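Local structure of putative uncharacterized protein (Campylobacter jejuni, 5TPU) at residues M5-C9 / L75-Y81. The protein is of unknown function but belongs to the WxcM-like family of the cupin clan, a beta-sheet fold, and binds thymidine-5'-diphosphate. The protein carries 3 engineered substitutions. Sequence-based numbering, arbitrary orientation.
Sequences MIKNC and LNDGKNY
Ile6 turns CG1 anti to its carbonyl carbon (chi1 -75°), and an extended chi2 of 176° carries CD1 on to the backbone of residues 75-81. The target is the closed end of a beta-hairpin in the cupin fold, where a loop joins strand 71-76 to strand 81-86. CD1 rests against two carbonyl oxygens, 3.6 Å from Leu75 O and also 3.6 Å from Asn80 O. The Ile6 and Asn80 side chains pass each other in opposite directions, with Ile6 CG1 3.7 Å from Asn80 CB. Met99, on strand 99-104, touches both Ile6 and Asp77. Met5 crosses Asn80 at about a right angle, with Met5 CB 3.9 Å from Asn80 CG. No hydrogen bond joins the two segments, and the contact is mostly van der Waals packing at the protein surface.

The loop itself is held by polar groups. Asn76 OD1 accepts from Gly78 N at 2.7 Å, which makes an Asx turn. Tyr129 OH is also hydrogen-bonded to this oxygen. Asp77 forms a second Asx turn, with OD2 2.9 Å from Lys79 N. The same OD2 takes a nearly straight bond (176°) from Asn80 N at 2.6 Å. The other carboxylate oxygen fixes the Asn80 amide that faces Met5: Asp77 OD1 receives Asn80 ND2 on its syn lone pair at 3.0 Å, and this oxygen lies close to the plane of the Asn80 amide.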
# COMPACT_ATOMS: atom_id res chain seq x y z
N MET A 5 3.78 26.57 7.04
CA MET A 5 3.78 26.67 8.49
C MET A 5 2.93 25.62 9.15
O MET A 5 2.62 25.78 10.33
CB MET A 5 3.26 28.03 8.92
CG MET A 5 3.86 29.20 8.16
SD MET A 5 3.40 30.73 8.98
CE MET A 5 4.38 30.62 10.49
N ILE A 6 2.56 24.55 8.44
CA ILE A 6 1.62 23.58 8.98
C ILE A 6 2.36 22.58 9.83
O ILE A 6 3.36 22.01 9.40
CB ILE A 6 0.83 22.91 7.86
CG1 ILE A 6 -0.19 23.90 7.37
CG2 ILE A 6 0.08 21.66 8.34
CD1 ILE A 6 -0.99 23.39 6.21
N LYS A 7 1.88 22.34 11.03
CA LYS A 7 2.70 21.60 11.97
C LYS A 7 2.58 20.11 11.67
O LYS A 7 3.60 19.43 11.51
CB LYS A 7 2.36 21.91 13.42
CG LYS A 7 3.44 21.39 14.37
CD LYS A 7 4.19 22.51 15.10
CE LYS A 7 5.16 21.96 16.13
NZ LYS A 7 4.48 21.19 17.20
N ASN A 8 1.37 19.60 11.52
CA ASN A 8 1.19 18.16 11.64
C ASN A 8 1.35 17.34 10.36
O ASN A 8 0.65 16.36 10.19
CB ASN A 8 -0.15 17.86 12.29
CG ASN A 8 -0.17 18.20 13.75
OD1 ASN A 8 0.87 18.35 14.38
ND2 ASN A 8 -1.36 18.32 14.29
N CYS A 9 2.29 17.73 9.50
CA CYS A 9 2.54 17.02 8.25
C CYS A 9 4.00 17.07 7.89
O CYS A 9 4.72 17.96 8.32
CB CYS A 9 1.74 17.65 7.13
SG CYS A 9 0.01 17.85 7.56
N LEU A 75 -3.87 20.90 2.48
CA LEU A 75 -3.90 20.65 3.91
C LEU A 75 -4.26 21.95 4.64
O LEU A 75 -3.92 23.04 4.16
CB LEU A 75 -2.54 20.18 4.38
CG LEU A 75 -1.97 18.86 3.86
CD1 LEU A 75 -0.52 18.74 4.30
CD2 LEU A 75 -2.75 17.70 4.43
N ASN A 76 -4.94 21.81 5.79
CA ASN A 76 -5.39 22.93 6.60
C ASN A 76 -5.34 22.59 8.10
O ASN A 76 -5.92 21.57 8.55
CB ASN A 76 -6.80 23.33 6.18
CG ASN A 76 -7.23 24.63 6.80
OD1 ASN A 76 -7.18 24.81 8.01
ND2 ASN A 76 -7.61 25.58 5.96
N ASP A 77 -4.58 23.37 8.87
CA ASP A 77 -4.45 23.03 10.28
C ASP A 77 -5.35 23.86 11.17
O ASP A 77 -5.28 23.72 12.38
CB ASP A 77 -3.02 23.06 10.76
CG ASP A 77 -2.44 24.45 10.79
OD1 ASP A 77 -1.28 24.51 11.22
OD2 ASP A 77 -3.09 25.43 10.35
N GLY A 78 -6.22 24.66 10.57
CA GLY A 78 -7.14 25.53 11.31
C GLY A 78 -6.66 26.96 11.18
O GLY A 78 -7.43 27.89 11.30
N LYS A 79 -5.38 27.09 10.89
CA LYS A 79 -4.68 28.37 10.88
C LYS A 79 -4.12 28.63 9.50
O LYS A 79 -4.37 29.67 8.91
CB LYS A 79 -3.54 28.32 11.91
CG LYS A 79 -3.73 29.27 13.08
CD LYS A 79 -4.99 29.06 13.89
CE LYS A 79 -5.22 30.28 14.78
NZ LYS A 79 -6.13 30.02 15.94
N ASN A 80 -3.34 27.66 9.01
CA ASN A 80 -2.56 27.76 7.77
C ASN A 80 -3.07 26.75 6.78
O ASN A 80 -3.57 25.71 7.19
CB ASN A 80 -1.11 27.38 8.08
CG ASN A 80 -0.59 28.04 9.34
OD1 ASN A 80 -0.40 29.25 9.34
ND2 ASN A 80 -0.44 27.27 10.44
N TYR A 81 -2.87 27.01 5.50
CA TYR A 81 -3.16 26.00 4.50
C TYR A 81 -2.04 25.95 3.47
O TYR A 81 -1.34 26.92 3.25
CB TYR A 81 -4.54 26.22 3.88
CG TYR A 81 -4.60 27.39 2.94
CD1 TYR A 81 -4.33 27.21 1.58
CD2 TYR A 81 -4.92 28.67 3.39
CE1 TYR A 81 -4.37 28.27 0.70
CE2 TYR A 81 -4.97 29.74 2.51
CZ TYR A 81 -4.70 29.53 1.16
OH TYR A 81 -4.74 30.57 0.27